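PDB 4MMO: Sso-CP2 metallo-carboxypetidase from Sulfolobus solfataricus, which probably acts as a zinc-dependent carboxypeptidase of the M20 family, removing residues from the C-terminal end of peptides. Local coordinates for residues K170-I175 / E370-P375; T354-M359 / D394-I399. All blocks are in the same frame, centred on the assembly; numbering follows the deposited sequence.

Contact 1 of 2, residues K170-I175 / E370-P375; sequences KGRPQI and EPQVIP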
ATOM      1  N   LYS A 170      30.715 -18.131  -4.076  1.00 70.10           N
ATOM      2  CA  LYS A 170      32.044 -18.721  -3.930  1.00 73.94           C
ATOM      3  C   LYS A 170      32.984 -18.274  -5.046  1.00 69.39           C
ATOM      4  O   LYS A 170      34.183 -18.549  -5.002  1.00 74.73           O
ATOM      5  CB  LYS A 170      31.954 -20.249  -3.910  1.00 77.86           C
ATOM      6  CG  LYS A 170      31.382 -20.827  -2.623  1.00 79.01           C
ATOM      7  CD  LYS A 170      32.424 -21.624  -1.856  1.00 87.38           C
ATOM      8  CE  LYS A 170      31.820 -22.317  -0.644  1.00 93.48           C
ATOM      9  NZ  LYS A 170      31.235 -23.644  -0.984  1.00 93.21           N
ATOM     10  N   GLY A 171      32.435 -17.592  -6.048  1.00 59.51           N
ATOM     11  CA  GLY A 171      33.226 -17.082  -7.154  1.00 50.91           C
ATOM     12  C   GLY A 171      33.319 -18.045  -8.323  1.00 52.17           C
ATOM     13  O   GLY A 171      34.149 -17.872  -9.216  1.00 44.70           O
ATOM     14  N   ARG A 172      32.465 -19.062  -8.322  1.00 42.91           N
ATOM     15  CA  ARG A 172      32.425 -20.032  -9.408  1.00 51.04           C
ATOM     16  C   ARG A 172      31.463 -19.561 -10.490  1.00 48.38           C
ATOM     17  O   ARG A 172      30.404 -19.015 -10.180  1.00 37.30           O
ATOM     18  CB  ARG A 172      31.972 -21.388  -8.879  1.00 56.56           C
ATOM     19  CG  ARG A 172      32.924 -21.995  -7.864  1.00 61.75           C
ATOM     20  CD  ARG A 172      32.251 -23.075  -7.040  1.00 68.57           C
ATOM     21  NE  ARG A 172      31.152 -22.536  -6.245  1.00 75.08           N
ATOM     22  CZ  ARG A 172      30.473 -23.226  -5.336  1.00 83.31           C
ATOM     23  NH1 ARG A 172      30.773 -24.494  -5.091  1.00 88.08           N
ATOM     24  NH2 ARG A 172      29.488 -22.641  -4.667  1.00 71.15           N
ATOM     25  N   PRO A 173      31.821 -19.770 -11.768  1.00 53.11           N
ATOM     26  CA  PRO A 173      30.885 -19.390 -12.832  1.00 42.20           C
ATOM     27  C   PRO A 173      29.603 -20.216 -12.769  1.00 46.72           C
ATOM     28  O   PRO A 173      29.638 -21.357 -12.301  1.00 50.92           O
ATOM     29  CB  PRO A 173      31.664 -19.692 -14.113  1.00 37.46           C
ATOM     30  CG  PRO A 173      32.673 -20.724 -13.716  1.00 50.21           C
ATOM     31  CD  PRO A 173      33.041 -20.402 -12.303  1.00 50.48           C
ATOM     32  N   GLN A 174      28.494 -19.640 -13.227  1.00 41.28           N
ATOM     33  CA  GLN A 174      27.197 -20.310 -13.178  1.00 43.06           C
ATOM     34  C   GLN A 174      26.644 -20.603 -14.567  1.00 43.91           C
ATOM     35  O   GLN A 174      26.747 -19.785 -15.480  1.00 48.62           O
ATOM     36  CB  GLN A 174      26.198 -19.471 -12.382  1.00 38.26           C
ATOM     37  CG  GLN A 174      26.545 -19.363 -10.907  1.00 43.53           C
ATOM     38  CD  GLN A 174      25.530 -18.565 -10.129  1.00 57.08           C
ATOM     39  OE1 GLN A 174      24.930 -19.065  -9.180  1.00 76.66           O
ATOM     40  NE2 GLN A 174      25.335 -17.310 -10.522  1.00 54.49           N
ATOM     41  N   ILE A 175      26.065 -21.792 -14.707  1.00 33.45           N
ATOM     42  CA  ILE A 175      25.438 -22.229 -15.946  1.00 34.39           C
ATOM     43  C   ILE A 175      23.972 -22.476 -15.630  1.00 35.09           C
ATOM     44  O   ILE A 175      23.647 -23.275 -14.750  1.00 44.78           O
ATOM     45  CB  ILE A 175      26.059 -23.540 -16.478  1.00 37.62           C
ATOM     46  CG1 ILE A 175      27.590 -23.448 -16.536  1.00 38.24           C
ATOM     47  CG2 ILE A 175      25.486 -23.892 -17.845  1.00 30.68           C
ATOM     48  CD1 ILE A 175      28.124 -22.423 -17.492  1.00 46.98           C
ATOM     49  N   GLU A 370      35.040 -25.495 -10.605  1.00 52.18           N
ATOM     50  CA  GLU A 370      33.928 -26.284 -11.121  1.00 60.75           C
ATOM     51  C   GLU A 370      32.704 -25.397 -11.351  1.00 54.73           C
ATOM     52  O   GLU A 370      32.186 -24.808 -10.404  1.00 50.28           O
ATOM     53  CB  GLU A 370      33.579 -27.404 -10.138  1.00 65.89           C
ATOM     54  CG  GLU A 370      32.748 -28.524 -10.748  1.00 86.56           C
ATOM     55  CD  GLU A 370      33.508 -29.310 -11.803  1.00105.29           C
ATOM     56  OE1 GLU A 370      34.743 -29.459 -11.667  1.00 98.86           O
ATOM     57  OE2 GLU A 370      32.872 -29.773 -12.773  1.00110.56           O
ATOM     58  N   PRO A 371      32.237 -25.291 -12.608  1.00 42.95           N
ATOM     59  CA  PRO A 371      31.030 -24.494 -12.866  1.00 45.47           C
ATOM     60  C   PRO A 371      29.798 -25.049 -12.161  1.00 52.11           C
ATOM     61  O   PRO A 371      29.590 -26.260 -12.150  1.00 57.08           O
ATOM     62  CB  PRO A 371      30.849 -24.606 -14.384  1.00 43.44           C
ATOM     63  CG  PRO A 371      32.195 -24.948 -14.910  1.00 57.73           C
ATOM     64  CD  PRO A 371      32.828 -25.802 -13.859  1.00 47.84           C
ATOM     65  N   GLN A 372      28.991 -24.165 -11.584  1.00 50.82           N
ATOM     66  CA  GLN A 372      27.766 -24.571 -10.910  1.00 40.10           C
ATOM     67  C   GLN A 372      26.593 -24.523 -11.886  1.00 40.79           C
ATOM     68  O   GLN A 372      26.285 -23.478 -12.454  1.00 46.74           O
ATOM     69  CB  GLN A 372      27.510 -23.675  -9.702  1.00 42.13           C
ATOM     70  CG  GLN A 372      28.640 -23.704  -8.682  1.00 55.18           C
ATOM     71  CD  GLN A 372      28.905 -25.102  -8.152  1.00 67.77           C
ATOM     72  OE1 GLN A 372      28.051 -25.698  -7.491  1.00 57.20           O
ATOM     73  NE2 GLN A 372      30.084 -25.643  -8.457  1.00 56.55           N
ATOM     74  N   VAL A 373      25.954 -25.673 -12.070  1.00 35.47           N
ATOM     75  CA  VAL A 373      24.921 -25.854 -13.081  1.00 30.72           C
ATOM     76  C   VAL A 373      23.574 -26.028 -12.397  1.00 35.67           C
ATOM     77  O   VAL A 373      23.396 -26.954 -11.604  1.00 42.08           O
ATOM     78  CB  VAL A 373      25.207 -27.114 -13.937  1.00 39.14           C
ATOM     79  CG1 VAL A 373      24.227 -27.225 -15.102  1.00 29.15           C
ATOM     80  CG2 VAL A 373      26.636 -27.096 -14.455  1.00 42.87           C
ATOM     81  N   ILE A 374      22.628 -25.136 -12.688  1.00 40.11           N
ATOM     82  CA  ILE A 374      21.271 -25.260 -12.153  1.00 39.17           C
ATOM     83  C   ILE A 374      20.259 -25.380 -13.292  1.00 37.84           C
ATOM     84  O   ILE A 374      20.478 -24.843 -14.377  1.00 38.71           O
ATOM     85  CB  ILE A 374      20.909 -24.086 -11.228  1.00 60.93           C
ATOM     86  CG1 ILE A 374      21.135 -22.749 -11.937  1.00 65.05           C
ATOM     87  CG2 ILE A 374      21.736 -24.164  -9.956  1.00 61.28           C
ATOM     88  CD1 ILE A 374      20.629 -21.550 -11.154  1.00 77.78           C
ATOM     89  N   PRO A 375      19.151 -26.100 -13.053  1.00 44.96           N
ATOM     90  CA  PRO A 375      18.197 -26.374 -14.134  1.00 33.98           C
ATOM     91  C   PRO A 375      17.422 -25.133 -14.581  1.00 37.91           C
ATOM     92  O   PRO A 375      16.908 -25.103 -15.700  1.00 31.69           O
ATOM     93  CB  PRO A 375      17.254 -27.407 -13.512  1.00 45.17           C
ATOM     94  CG  PRO A 375      17.319 -27.147 -12.049  1.00 46.82           C
ATOM     95  CD  PRO A 375      18.715 -26.679 -11.769  1.00 47.10           C
TER

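Contact 2 of 2, residues T354-M359 / D394-I399; sequences TVVKAM and DAVSAI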
ATOM      1  N   THR A 354      25.316 -29.511 -26.930  1.00 23.59           N
ATOM      2  CA  THR A 354      26.693 -29.101 -27.162  1.00 36.46           C
ATOM      3  C   THR A 354      26.951 -27.670 -26.683  1.00 41.07           C
ATOM      4  O   THR A 354      28.044 -27.363 -26.194  1.00 33.90           O
ATOM      5  CB  THR A 354      27.065 -29.218 -28.646  1.00 45.04           C
ATOM      6  OG1 THR A 354      26.078 -28.553 -29.437  1.00 51.78           O
ATOM      7  CG2 THR A 354      27.136 -30.682 -29.061  1.00 48.81           C
ATOM      8  N   VAL A 355      25.960 -26.791 -26.818  1.00 39.69           N
ATOM      9  CA  VAL A 355      26.157 -25.407 -26.397  1.00 30.65           C
ATOM     10  C   VAL A 355      26.394 -25.381 -24.892  1.00 30.85           C
ATOM     11  O   VAL A 355      27.269 -24.662 -24.410  1.00 30.56           O
ATOM     12  CB  VAL A 355      24.990 -24.456 -26.821  1.00 30.86           C
ATOM     13  CG1 VAL A 355      23.685 -24.796 -26.104  1.00 23.85           C
ATOM     14  CG2 VAL A 355      25.375 -23.003 -26.561  1.00 31.19           C
ATOM     15  N   VAL A 356      25.653 -26.202 -24.150  1.00 33.19           N
ATOM     16  CA  VAL A 356      25.855 -26.276 -22.705  1.00 34.71           C
ATOM     17  C   VAL A 356      27.228 -26.861 -22.404  1.00 45.44           C
ATOM     18  O   VAL A 356      27.967 -26.336 -21.568  1.00 34.72           O
ATOM     19  CB  VAL A 356      24.757 -27.106 -22.007  1.00 34.58           C
ATOM     20  CG1 VAL A 356      25.112 -27.365 -20.547  1.00 35.75           C
ATOM     21  CG2 VAL A 356      23.420 -26.386 -22.090  1.00 37.02           C
ATOM     22  N   LYS A 357      27.567 -27.945 -23.095  1.00 45.50           N
ATOM     23  CA  LYS A 357      28.850 -28.607 -22.901  1.00 39.33           C
ATOM     24  C   LYS A 357      29.992 -27.639 -23.159  1.00 35.09           C
ATOM     25  O   LYS A 357      30.887 -27.499 -22.330  1.00 33.13           O
ATOM     26  CB  LYS A 357      28.970 -29.824 -23.825  1.00 43.72           C
ATOM     27  CG  LYS A 357      28.246 -31.059 -23.312  1.00 44.94           C
ATOM     28  CD  LYS A 357      28.115 -32.121 -24.395  1.00 63.47           C
ATOM     29  CE  LYS A 357      27.902 -33.505 -23.800  1.00 68.82           C
ATOM     30  NZ  LYS A 357      27.688 -34.536 -24.853  1.00 82.52           N
ATOM     31  N   ALA A 358      29.950 -26.967 -24.307  1.00 31.89           N
ATOM     32  CA  ALA A 358      30.966 -25.975 -24.655  1.00 35.93           C
ATOM     33  C   ALA A 358      31.076 -24.899 -23.577  1.00 36.92           C
ATOM     34  O   ALA A 358      32.157 -24.381 -23.301  1.00 39.69           O
ATOM     35  CB  ALA A 358      30.641 -25.341 -25.996  1.00 32.30           C
ATOM     36  N   MET A 359      29.948 -24.576 -22.958  1.00 36.81           N
ATOM     37  CA  MET A 359      29.907 -23.538 -21.938  1.00 45.87           C
ATOM     38  C   MET A 359      30.534 -24.023 -20.622  1.00 42.12           C
ATOM     39  O   MET A 359      31.318 -23.311 -19.998  1.00 31.18           O
ATOM     40  CB  MET A 359      28.454 -23.110 -21.720  1.00 36.52           C
ATOM     41  CG  MET A 359      28.284 -21.756 -21.089  1.00 58.49           C
ATOM     42  SD  MET A 359      28.866 -20.363 -22.088  1.00 41.92           S
ATOM     43  CE  MET A 359      27.588 -20.252 -23.334  1.00 61.48           C
ATOM     44  N   ASP A 394      18.250 -25.885 -27.906  1.00 30.76           N
ATOM     45  CA  ASP A 394      19.567 -25.793 -27.290  1.00 34.37           C
ATOM     46  C   ASP A 394      19.805 -24.370 -26.813  1.00 44.67           C
ATOM     47  O   ASP A 394      20.336 -23.535 -27.549  1.00 41.87           O
ATOM     48  CB  ASP A 394      20.659 -26.228 -28.272  1.00 41.63           C
ATOM     49  CG  ASP A 394      20.520 -27.686 -28.693  1.00 51.38           C
ATOM     50  OD1 ASP A 394      19.885 -28.461 -27.951  1.00 46.26           O
ATOM     51  OD2 ASP A 394      21.045 -28.060 -29.763  1.00 52.29           O
ATOM     52  N   ALA A 395      19.392 -24.105 -25.577  1.00 34.62           N
ATOM     53  CA  ALA A 395      19.513 -22.781 -24.984  1.00 46.55           C
ATOM     54  C   ALA A 395      20.177 -22.867 -23.616  1.00 43.46           C
ATOM     55  O   ALA A 395      19.977 -23.826 -22.878  1.00 43.22           O
ATOM     56  CB  ALA A 395      18.145 -22.128 -24.867  1.00 40.75           C
ATOM     57  N   VAL A 396      20.965 -21.850 -23.292  1.00 44.08           N
ATOM     58  CA  VAL A 396      21.642 -21.767 -22.005  1.00 31.82           C
ATOM     59  C   VAL A 396      21.837 -20.299 -21.625  1.00 35.21           C
ATOM     60  O   VAL A 396      21.857 -19.424 -22.492  1.00 35.45           O
ATOM     61  CB  VAL A 396      23.021 -22.468 -22.057  1.00 28.88           C
ATOM     62  CG1 VAL A 396      23.920 -21.809 -23.091  1.00 36.66           C
ATOM     63  CG2 VAL A 396      23.690 -22.480 -20.685  1.00 29.42           C
ATOM     64  N   SER A 397      21.966 -20.037 -20.329  1.00 39.54           N
ATOM     65  CA  SER A 397      22.340 -18.716 -19.852  1.00 46.99           C
ATOM     66  C   SER A 397      23.639 -18.820 -19.071  1.00 52.15           C
ATOM     67  O   SER A 397      23.671 -19.341 -17.954  1.00 47.15           O
ATOM     68  CB  SER A 397      21.244 -18.116 -18.977  1.00 40.03           C
ATOM     69  OG  SER A 397      21.539 -16.761 -18.676  1.00 51.21           O
ATOM     70  N   ALA A 398      24.712 -18.322 -19.675  1.00 49.75           N
ATOM     71  CA  ALA A 398      26.033 -18.402 -19.077  1.00 57.39           C
ATOM     72  C   ALA A 398      26.938 -17.347 -19.686  1.00 44.14           C
ATOM     73  O   ALA A 398      26.634 -16.814 -20.751  1.00 41.38           O
ATOM     74  CB  ALA A 398      26.611 -19.761 -19.316  1.00 42.71           C
ATOM     75  N   ILE A 399      28.075 -17.128 -19.027  1.00 42.29           N
ATOM     76  CA  ILE A 399      28.988 -16.006 -19.267  1.00 43.04           C
ATOM     77  C   ILE A 399      28.460 -14.791 -18.523  1.00 45.15           C
ATOM     78  O   ILE A 399      27.303 -14.409 -18.688  1.00 55.37           O
ATOM     79  CB  ILE A 399      29.201 -15.661 -20.759  1.00 46.34           C
ATOM     80  CG1 ILE A 399      29.630 -16.906 -21.544  1.00 47.53           C
ATOM     81  CG2 ILE A 399      30.249 -14.562 -20.892  1.00 30.07           C
ATOM     82  CD1 ILE A 399      29.628 -16.721 -23.048  1.00 44.56           C
TER
HETATM   83  O   HOH W   1      23.467 -30.255 -29.039  1.00 48.71           O
HETATM   84  O   HOH W   2      23.641 -27.336 -28.871  1.00 36.25           O

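Contact 1 of 2, residues K170-I175 / E370-P375
A two-stranded parallel ladder joins Gln-174 and Ile-175 to the strand Gln-372 to Ile-374, with Gln-174 beside Gln-372 and Ile-175 beside Val-373. Three backbone bonds tie it: Gln-372 N gives its hydrogen to Pro-173 O (3.0 Å), Ile-175 N to Gln-372 O (2.8 Å, nearly straight at 172°), and Ile-374 N to Ile-175 O (3.0 Å). At the start of the ladder, the amide of Gln-372 lies over one face of the Arg-172 guanidinium, the two planes 18° apart, with Gln-372 CD 3.6 Å from Arg-172 NH1. A turn at chi2 (-59°) folds the glutamine back over the loop residues that lead into its strand, where NE2 donates to Glu-370 O (3.0 Å), meeting that oxygen from above the carbonyl plane. The stacked arginine spends its charge elsewhere, in salt bridges from NH2 to Asp-168 and Asp-249. Without the amide, as with an alanine here, the guanidinium face would probably lose its flat cover and Glu-370 O its side-chain donor. On the side facing helix 354-367, Ile-175 CG1 lies alongside Pro-371 CB at 4.1 Å, and Ile-175 CB meets Val-373 CG2 at the same separation. Pro-173 and Pro-371 both rest on Ala-363 of that helix. This short parallel strand pair, with helix 354-367 packed against one face, belongs to the alpha/beta, metal-binding part of the M20 fold.

Contact 2 of 2, residues T354-M359 / D394-I399
Helix-on-sheet packing in the zinc-binding alpha/beta domain brings the first turns of helix 354-367 against strand 395-396, an outermost strand of the mixed sheet, and the segment that follows it. Val-396 points at the helix and is met by three of its side chains. Val-355 CG2 touches Val-396 CG1 at 3.9 Å, the two valines running alongside each other, head to tail. Val-356 CG2 comes obliquely onto Val-396 CB, also at 3.9 Å, and the methyl end of Met-359, CE, reaches Val-396 CG1 at 4.0 Å. With Val-355 CG2 anti to the backbone N, the other methyl, CG1, is left to lie against Asp-394, 4.0 Å from its CB. Met-359 carries the contact further along the chain. Its CG stands anti to the backbone N (chi1 -159°), and bends at chi2 and chi3 turn the thioether across Ile-399 at about a right angle, SD lying 3.6 Å from Ile-399 CG1. Ala-398 also faces this methionine.

At the helix start the link becomes polar and passes through water: one water accepts from Thr-354 N, another from Val-355 N (3.1 Å), and each donates weakly to Asp-394 OD2. The carboxylate thus faces the first amides of the helix through solvent, where the helix dipole would probably favour its negative charge. Ile-161 of the neighbouring strand 159-161 also touches Met-359 and Val-396, and Phe-430 of helix 417-433 packs on Val-355 and Met-359. A helix packed through valines and a methionine onto an edge strand of a mixed, mostly parallel sheet fits the alpha/beta architecture of the M20 catalytic domain.

Contacts 1 and 2 meet at Ile-175, their centres 12 Å apart. From the two-stranded ladder of contact 1, Ile-175 CG2 lies 3.6 Å from Val-396 CG2, while Ile-175 CD1 packs against Ala-398 and Met-359, making one continuous apolar layer. Helix 354-367 is common ground: its start serves contact 2, its later turns pack on contact 1, and the chain then runs on into strand 372-374. Neither contact binds the metal. The side chains of Gln-174 and Ile-399 each lie about 13 Å from the zinc ion, and about 11 and 9 Å from that of its ligand Glu-163.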